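Local coordinates for protein probable TonB-dependent siderophore receptor PirA (Acinetobacter baumannii, PDB 5FR8) that probably takes up iron across the outer membrane by binding ferric siderophores, possibly including ferric enterobactin, at residues L49-V62 with S124-V137. Residues are numbered along the deposited sequence; the frame is centred on the assembly and turned at random.
Sequences LEKLPVRNDISDYV and SNWVPAEAIESIEV
Asp57 OD1 takes a hydrogen bond from Ser124 OG at 2.5 Å, on the lone pair that faces its own OD2. Two more donors reach the same oxygen from Ser59: N donates to the anti lone pair at 2.8 Å, so the Asp57 carboxylate caps the turn into helix 59-62, while OG comes down from above the carboxylate plane. Next to this cluster the amides of Asn56 and Asn125 stand nearly perpendicular, their planes 80° apart. Asn125 ND2 donates to Asn56 OD1 over 3.1 Å, almost straight at 166°, but arrives above the carbonyl plane of Asn56. Asn235 on barrel strand 232-247 bonds both amides, tying plug to barrel.

On the apolar side, Ile58 keeps CG1 between its backbone N and carbonyl carbon (chi1 48°), which lays CG2 against Ile132 CD1 at 3.7 Å. The CD1 methyl of Ile135 is met by Leu49, Ile58 and Val62; Val62 CG1 touches Val137 CG2 at 4.1 Å. The end of helix 46-51, the loop and helix 59-62 thus pack on strand 132-139 and its preceding loop within the TonB-dependent receptor plug. Three donors on one oxygen would probably favour an ionised Asp57, opposed in part by nearby Ser124 O.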
ATOM      1  N   LEU A  49       9.959  -0.402  16.865  1.00 71.38           N
ATOM      2  CA  LEU A  49      10.291   0.736  16.013  1.00 72.01           C
ATOM      3  C   LEU A  49      11.474   1.540  16.514  1.00 72.39           C
ATOM      4  O   LEU A  49      12.213   2.108  15.715  1.00 66.70           O
ATOM      5  CB  LEU A  49       9.080   1.663  15.854  1.00 71.15           C
ATOM      6  CG  LEU A  49       8.048   1.136  14.851  1.00 69.54           C
ATOM      7  CD1 LEU A  49       6.839   2.075  14.746  1.00 67.72           C
ATOM      8  CD2 LEU A  49       8.706   0.922  13.492  1.00 65.91           C
ATOM      9  N   GLU A  50      11.635   1.607  17.833  1.00 73.93           N
ATOM     10  CA  GLU A  50      12.723   2.375  18.401  1.00 80.98           C
ATOM     11  C   GLU A  50      14.048   1.616  18.221  1.00 88.00           C
ATOM     12  O   GLU A  50      15.097   2.227  17.994  1.00 93.07           O
ATOM     13  CB  GLU A  50      12.443   2.696  19.871  1.00 83.80           C
ATOM     14  CG  GLU A  50      13.456   3.631  20.533  1.00 90.38           C
ATOM     15  CD  GLU A  50      14.388   2.919  21.514  1.00 98.55           C
ATOM     16  OE1 GLU A  50      14.447   1.662  21.528  1.00 97.62           O
ATOM     17  OE2 GLU A  50      15.066   3.631  22.287  1.00108.26           O
ATOM     18  N   LYS A  51      13.996   0.289  18.283  1.00 87.44           N
ATOM     19  CA  LYS A  51      15.209  -0.515  18.225  1.00 85.43           C
ATOM     20  C   LYS A  51      15.771  -0.640  16.818  1.00 83.56           C
ATOM     21  O   LYS A  51      16.934  -0.992  16.635  1.00 78.18           O
ATOM     22  CB  LYS A  51      14.958  -1.889  18.820  1.00 85.28           C
ATOM     23  CG  LYS A  51      15.238  -1.891  20.294  1.00 91.60           C
ATOM     24  CD  LYS A  51      14.544  -3.017  21.018  1.00 98.41           C
ATOM     25  CE  LYS A  51      14.714  -2.796  22.508  1.00108.59           C
ATOM     26  NZ  LYS A  51      14.387  -4.011  23.302  1.00114.74           N
ATOM     27  N   LEU A  52      14.950  -0.320  15.825  1.00 80.58           N
ATOM     28  CA  LEU A  52      15.371  -0.435  14.435  1.00 77.67           C
ATOM     29  C   LEU A  52      14.777   0.696  13.593  1.00 71.18           C
ATOM     30  O   LEU A  52      13.896   0.445  12.753  1.00 65.39           O
ATOM     31  CB  LEU A  52      14.949  -1.803  13.888  1.00 76.09           C
ATOM     32  CG  LEU A  52      15.438  -2.199  12.493  1.00 72.98           C
ATOM     33  CD1 LEU A  52      16.896  -1.827  12.262  1.00 74.16           C
ATOM     34  CD2 LEU A  52      15.205  -3.688  12.325  1.00 73.98           C
ATOM     35  N   PRO A  53      15.275   1.934  13.808  1.00 70.49           N
ATOM     36  CA  PRO A  53      14.776   3.193  13.239  1.00 72.01           C
ATOM     37  C   PRO A  53      14.467   3.101  11.765  1.00 70.95           C
ATOM     38  O   PRO A  53      15.216   2.515  11.009  1.00 81.96           O
ATOM     39  CB  PRO A  53      15.940   4.166  13.452  1.00 75.55           C
ATOM     40  CG  PRO A  53      16.666   3.640  14.635  1.00 76.18           C
ATOM     41  CD  PRO A  53      16.440   2.152  14.681  1.00 74.69           C
ATOM     42  N   VAL A  54      13.353   3.675  11.366  1.00 73.82           N
ATOM     43  CA  VAL A  54      12.994   3.802   9.960  1.00 73.05           C
ATOM     44  C   VAL A  54      13.614   5.097   9.405  1.00 76.58           C
ATOM     45  O   VAL A  54      13.867   6.049  10.148  1.00 80.26           O
ATOM     46  CB  VAL A  54      11.456   3.851   9.845  1.00 72.07           C
ATOM     47  CG1 VAL A  54      10.994   4.285   8.454  1.00 68.76           C
ATOM     48  CG2 VAL A  54      10.870   2.504  10.244  1.00 73.10           C
ATOM     49  N   ARG A  55      13.839   5.150   8.100  1.00 75.13           N
ATOM     50  CA  ARG A  55      14.385   6.351   7.476  1.00 71.21           C
ATOM     51  C   ARG A  55      13.276   7.396   7.322  1.00 68.52           C
ATOM     52  O   ARG A  55      13.451   8.592   7.657  1.00 71.76           O
ATOM     53  CB  ARG A  55      14.990   5.993   6.120  1.00 71.48           C
ATOM     54  CG  ARG A  55      16.086   6.938   5.663  1.00 75.02           C
ATOM     55  CD  ARG A  55      16.870   6.420   4.458  1.00 72.16           C
ATOM     56  NE  ARG A  55      16.091   6.448   3.207  1.00 66.91           N
ATOM     57  CZ  ARG A  55      16.448   7.102   2.100  1.00 63.03           C
ATOM     58  NH1 ARG A  55      17.582   7.804   2.067  1.00 63.26           N
ATOM     59  NH2 ARG A  55      15.672   7.039   1.016  1.00 57.95           N
ATOM     60  N   ASN A  56      12.132   6.945   6.814  1.00 62.83           N
ATOM     61  CA  ASN A  56      10.962   7.821   6.637  1.00 59.95           C
ATOM     62  C   ASN A  56       9.678   6.999   6.576  1.00 58.91           C
ATOM     63  O   ASN A  56       8.819   7.081   7.453  1.00 54.05           O
ATOM     64  CB  ASN A  56      11.109   8.661   5.357  1.00 59.13           C
ATOM     65  CG  ASN A  56       9.975   9.643   5.173  1.00 60.93           C
ATOM     66  OD1 ASN A  56       9.278   9.993   6.120  1.00 59.47           O
ATOM     67  ND2 ASN A  56       9.779  10.093   3.942  1.00 64.48           N
ATOM     68  N   ASP A  57       9.567   6.189   5.524  1.00 63.51           N
ATOM     69  CA  ASP A  57       8.394   5.358   5.284  1.00 59.77           C
ATOM     70  C   ASP A  57       8.487   4.056   6.126  1.00 62.05           C
ATOM     71  O   ASP A  57       9.468   3.323   6.032  1.00 61.27           O
ATOM     72  CB  ASP A  57       8.294   5.049   3.781  1.00 52.80           C
ATOM     73  CG  ASP A  57       6.960   4.477   3.395  1.00 52.75           C
ATOM     74  OD1 ASP A  57       6.507   3.534   4.079  1.00 50.68           O
ATOM     75  OD2 ASP A  57       6.325   4.995   2.435  1.00 55.45           O
ATOM     76  N   ILE A  58       7.452   3.791   6.925  1.00 56.55           N
ATOM     77  CA  ILE A  58       7.398   2.634   7.777  1.00 56.21           C
ATOM     78  C   ILE A  58       7.404   1.320   7.022  1.00 56.73           C
ATOM     79  O   ILE A  58       7.731   0.285   7.616  1.00 58.08           O
ATOM     80  CB  ILE A  58       6.136   2.622   8.646  1.00 59.91           C
ATOM     81  CG1 ILE A  58       4.903   2.904   7.795  1.00 63.53           C
ATOM     82  CG2 ILE A  58       6.235   3.649   9.759  1.00 61.83           C
ATOM     83  CD1 ILE A  58       3.631   2.321   8.375  1.00 69.63           C
ATOM     84  N   SER A  59       7.053   1.335   5.734  1.00 55.78           N
ATOM     85  CA  SER A  59       7.081   0.100   4.923  1.00 55.77           C
ATOM     86  C   SER A  59       8.424  -0.608   5.070  1.00 60.51           C
ATOM     87  O   SER A  59       8.520  -1.824   4.847  1.00 57.14           O
ATOM     88  CB  SER A  59       6.831   0.390   3.449  1.00 50.33           C
ATOM     89  OG  SER A  59       7.711   1.389   2.999  1.00 50.26           O
ATOM     90  N   ASP A  60       9.459   0.164   5.427  1.00 62.43           N
ATOM     91  CA  ASP A  60      10.795  -0.380   5.625  1.00 59.44           C
ATOM     92  C   ASP A  60      10.899  -1.231   6.854  1.00 55.73           C
ATOM     93  O   ASP A  60      11.805  -2.033   6.967  1.00 64.31           O
ATOM     94  CB  ASP A  60      11.847   0.727   5.628  1.00 63.38           C
ATOM     95  CG  ASP A  60      12.428   0.963   4.241  1.00 71.50           C
ATOM     96  OD1 ASP A  60      12.822  -0.052   3.607  1.00 75.83           O
ATOM     97  OD2 ASP A  60      12.492   2.132   3.782  1.00 73.34           O
ATOM     98  N   TYR A  61       9.972  -1.083   7.775  1.00 52.56           N
ATOM     99  CA  TYR A  61       9.877  -2.033   8.873  1.00 51.77           C
ATOM    100  C   TYR A  61       8.698  -3.006   8.660  1.00 52.00           C
ATOM    101  O   TYR A  61       8.777  -4.184   8.994  1.00 53.46           O
ATOM    102  CB  TYR A  61       9.741  -1.287  10.191  1.00 52.68           C
ATOM    103  CG  TYR A  61      10.039  -2.122  11.390  1.00 53.35           C
ATOM    104  CD1 TYR A  61       9.139  -3.074  11.826  1.00 54.83           C
ATOM    105  CD2 TYR A  61      11.207  -1.952  12.103  1.00 55.11           C
ATOM    106  CE1 TYR A  61       9.401  -3.851  12.937  1.00 55.86           C
ATOM    107  CE2 TYR A  61      11.463  -2.714  13.223  1.00 57.14           C
ATOM    108  CZ  TYR A  61      10.556  -3.658  13.633  1.00 57.47           C
ATOM    109  OH  TYR A  61      10.809  -4.436  14.738  1.00 63.29           O
ATOM    110  N   VAL A  62       7.608  -2.533   8.078  1.00 51.19           N
ATOM    111  CA  VAL A  62       6.472  -3.406   7.858  1.00 53.75           C
ATOM    112  C   VAL A  62       6.846  -4.570   6.930  1.00 54.51           C
ATOM    113  O   VAL A  62       6.232  -5.613   6.936  1.00 54.00           O
ATOM    114  CB  VAL A  62       5.280  -2.630   7.258  1.00 54.77           C
ATOM    115  CG1 VAL A  62       4.197  -3.585   6.805  1.00 56.36           C
ATOM    116  CG2 VAL A  62       4.711  -1.638   8.273  1.00 56.88           C
ATOM    117  N   SER A 124       1.663   4.608   2.866  1.00 46.44           N
ATOM    118  CA  SER A 124       2.279   4.212   4.107  1.00 47.60           C
ATOM    119  C   SER A 124       3.245   5.231   4.663  1.00 49.57           C
ATOM    120  O   SER A 124       4.076   4.873   5.507  1.00 52.43           O
ATOM    121  CB  SER A 124       2.972   2.855   3.954  1.00 48.53           C
ATOM    122  OG  SER A 124       4.209   2.942   3.292  1.00 46.24           O
ATOM    123  N   ASN A 125       3.152   6.484   4.204  1.00 48.65           N
ATOM    124  CA  ASN A 125       4.128   7.523   4.568  1.00 47.54           C
ATOM    125  C   ASN A 125       3.417   8.717   5.139  1.00 50.79           C
ATOM    126  O   ASN A 125       4.003   9.777   5.261  1.00 55.81           O
ATOM    127  CB  ASN A 125       4.974   7.958   3.363  1.00 46.87           C
ATOM    128  CG  ASN A 125       6.163   8.871   3.744  1.00 52.99           C
ATOM    129  OD1 ASN A 125       6.570   9.754   2.970  1.00 53.84           O
ATOM    130  ND2 ASN A 125       6.731   8.653   4.926  1.00 53.34           N
ATOM    131  N   TRP A 126       2.145   8.551   5.490  1.00 52.44           N
ATOM    132  CA  TRP A 126       1.337   9.656   6.020  1.00 49.34           C
ATOM    133  C   TRP A 126       1.507   9.868   7.519  1.00 50.59           C
ATOM    134  O   TRP A 126       1.311  10.955   8.019  1.00 57.17           O
ATOM    135  CB  TRP A 126      -0.142   9.433   5.695  1.00 50.97           C
ATOM    136  CG  TRP A 126      -0.457   9.573   4.228  1.00 52.98           C
ATOM    137  CD1 TRP A 126      -0.868   8.589   3.362  1.00 52.02           C
ATOM    138  CD2 TRP A 126      -0.378  10.777   3.465  1.00 54.00           C
ATOM    139  NE1 TRP A 126      -1.022   9.114   2.094  1.00 55.67           N
ATOM    140  CE2 TRP A 126      -0.732  10.454   2.132  1.00 55.32           C
ATOM    141  CE3 TRP A 126      -0.008  12.088   3.770  1.00 53.21           C
ATOM    142  CZ2 TRP A 126      -0.743  11.394   1.122  1.00 53.42           C
ATOM    143  CZ3 TRP A 126       0.003  13.012   2.767  1.00 55.59           C
ATOM    144  CH2 TRP A 126      -0.385  12.670   1.457  1.00 54.62           C
ATOM    145  N   VAL A 127       1.893   8.840   8.243  1.00 57.15           N
ATOM    146  CA  VAL A 127       2.117   8.977   9.665  1.00 59.65           C
ATOM    147  C   VAL A 127       3.587   8.799   9.994  1.00 59.87           C
ATOM    148  O   VAL A 127       4.128   7.718   9.788  1.00 62.66           O
ATOM    149  CB  VAL A 127       1.389   7.898  10.466  1.00 59.64           C
ATOM    150  CG1 VAL A 127       1.682   8.094  11.937  1.00 61.57           C
ATOM    151  CG2 VAL A 127      -0.106   7.942  10.204  1.00 59.25           C
ATOM    152  N   PRO A 128       4.216   9.837  10.563  1.00 59.55           N
ATOM    153  CA  PRO A 128       5.618   9.768  10.926  1.00 60.92           C
ATOM    154  C   PRO A 128       5.870   8.650  11.898  1.00 60.88           C
ATOM    155  O   PRO A 128       5.075   8.432  12.801  1.00 61.70           O
ATOM    156  CB  PRO A 128       5.884  11.107  11.631  1.00 64.08           C
ATOM    157  CG  PRO A 128       4.674  11.942  11.429  1.00 62.80           C
ATOM    158  CD  PRO A 128       3.551  10.988  11.192  1.00 62.21           C
ATOM    159  N   ALA A 129       6.967   7.939  11.690  1.00 66.09           N
ATOM    160  CA  ALA A 129       7.348   6.830  12.555  1.00 65.60           C
ATOM    161  C   ALA A 129       7.217   7.189  14.033  1.00 65.78           C
ATOM    162  O   ALA A 129       6.618   6.437  14.806  1.00 63.95           O
ATOM    163  CB  ALA A 129       8.774   6.398  12.241  1.00 70.05           C
ATOM    164  N   GLU A 130       7.760   8.336  14.423  1.00 66.15           N
ATOM    165  CA  GLU A 130       7.851   8.687  15.846  1.00 70.05           C
ATOM    166  C   GLU A 130       6.500   8.981  16.483  1.00 68.57           C
ATOM    167  O   GLU A 130       6.406   9.142  17.693  1.00 71.13           O
ATOM    168  CB  GLU A 130       8.797   9.868  16.045  1.00 76.37           C
ATOM    169  CG  GLU A 130      10.202   9.458  16.483  1.00 86.41           C
ATOM    170  CD  GLU A 130      10.902   8.482  15.547  1.00 93.05           C
ATOM    171  OE1 GLU A 130      10.944   8.764  14.323  1.00 92.48           O
ATOM    172  OE2 GLU A 130      11.428   7.442  16.048  1.00 92.70           O
ATOM    173  N   ALA A 131       5.451   9.023  15.673  1.00 65.41           N
ATOM    174  CA  ALA A 131       4.112   9.281  16.173  1.00 65.99           C
ATOM    175  C   ALA A 131       3.278   8.003  16.280  1.00 65.77           C
ATOM    176  O   ALA A 131       2.084   8.051  16.619  1.00 64.40           O
ATOM    177  CB  ALA A 131       3.421  10.280  15.260  1.00 68.12           C
ATOM    178  N   ILE A 132       3.896   6.856  15.999  1.00 63.50           N
ATOM    179  CA  ILE A 132       3.165   5.587  16.025  1.00 60.17           C
ATOM    180  C   ILE A 132       3.277   4.815  17.340  1.00 60.13           C
ATOM    181  O   ILE A 132       4.360   4.586  17.854  1.00 65.69           O
ATOM    182  CB  ILE A 132       3.588   4.672  14.876  1.00 56.92           C
ATOM    183  CG1 ILE A 132       3.217   5.303  13.543  1.00 56.36           C
ATOM    184  CG2 ILE A 132       2.896   3.334  15.003  1.00 56.69           C
ATOM    185  CD1 ILE A 132       3.797   4.598  12.336  1.00 56.13           C
ATOM    186  N   GLU A 133       2.124   4.435  17.872  1.00 63.07           N
ATOM    187  CA  GLU A 133       2.006   3.609  19.083  1.00 63.70           C
ATOM    188  C   GLU A 133       2.116   2.149  18.751  1.00 59.22           C
ATOM    189  O   GLU A 133       2.837   1.425  19.429  1.00 70.01           O
ATOM    190  CB  GLU A 133       0.639   3.827  19.742  1.00 67.59           C
ATOM    191  CG  GLU A 133       0.267   2.772  20.769  1.00 67.46           C
ATOM    192  CD  GLU A 133       0.985   2.983  22.070  1.00 72.91           C
ATOM    193  OE1 GLU A 133       1.232   4.154  22.424  1.00 81.23           O
ATOM    194  OE2 GLU A 133       1.294   1.987  22.746  1.00 76.36           O
ATOM    195  N   SER A 134       1.403   1.719  17.712  1.00 54.40           N
ATOM    196  CA  SER A 134       1.333   0.310  17.322  1.00 55.83           C
ATOM    197  C   SER A 134       0.993   0.137  15.843  1.00 53.98           C
ATOM    198  O   SER A 134       0.333   0.991  15.269  1.00 52.16           O
ATOM    199  CB  SER A 134       0.272  -0.397  18.147  1.00 56.01           C
ATOM    200  OG  SER A 134       0.534  -1.794  18.148  1.00 60.11           O
ATOM    201  N   ILE A 135       1.437  -0.961  15.227  1.00 54.75           N
ATOM    202  CA  ILE A 135       1.047  -1.280  13.839  1.00 53.00           C
ATOM    203  C   ILE A 135       0.536  -2.714  13.695  1.00 53.39           C
ATOM    204  O   ILE A 135       1.224  -3.647  14.077  1.00 50.30           O
ATOM    205  CB  ILE A 135       2.221  -1.186  12.875  1.00 53.09           C
ATOM    206  CG1 ILE A 135       2.843   0.194  12.915  1.00 54.17           C
ATOM    207  CG2 ILE A 135       1.749  -1.527  11.468  1.00 52.66           C
ATOM    208  CD1 ILE A 135       4.136   0.309  12.111  1.00 55.89           C
ATOM    209  N   GLU A 136      -0.667  -2.879  13.145  1.00 52.84           N
ATOM    210  CA  GLU A 136      -1.310  -4.195  13.077  1.00 52.64           C
ATOM    211  C   GLU A 136      -1.311  -4.641  11.637  1.00 49.83           C
ATOM    212  O   GLU A 136      -1.882  -3.985  10.788  1.00 49.47           O
ATOM    213  CB  GLU A 136      -2.764  -4.143  13.614  1.00 56.51           C
ATOM    214  CG  GLU A 136      -2.936  -4.196  15.151  1.00 58.50           C
ATOM    215  CD  GLU A 136      -4.333  -3.721  15.627  1.00 55.97           C
ATOM    216  OE1 GLU A 136      -5.036  -3.124  14.810  1.00 52.58           O
ATOM    217  OE2 GLU A 136      -4.743  -3.908  16.807  1.00 53.57           O
ATOM    218  N   VAL A 137      -0.648  -5.754  11.341  1.00 51.85           N
ATOM    219  CA  VAL A 137      -0.639  -6.260   9.977  1.00 47.21           C
ATOM    220  C   VAL A 137      -1.504  -7.491   9.923  1.00 48.38           C
ATOM    221  O   VAL A 137      -1.209  -8.477  10.569  1.00 53.95           O
ATOM    222  CB  VAL A 137       0.763  -6.575   9.448  1.00 45.46           C
ATOM    223  CG1 VAL A 137       0.650  -7.065   8.026  1.00 45.16           C
ATOM    224  CG2 VAL A 137       1.659  -5.347   9.454  1.00 46.47           C
TER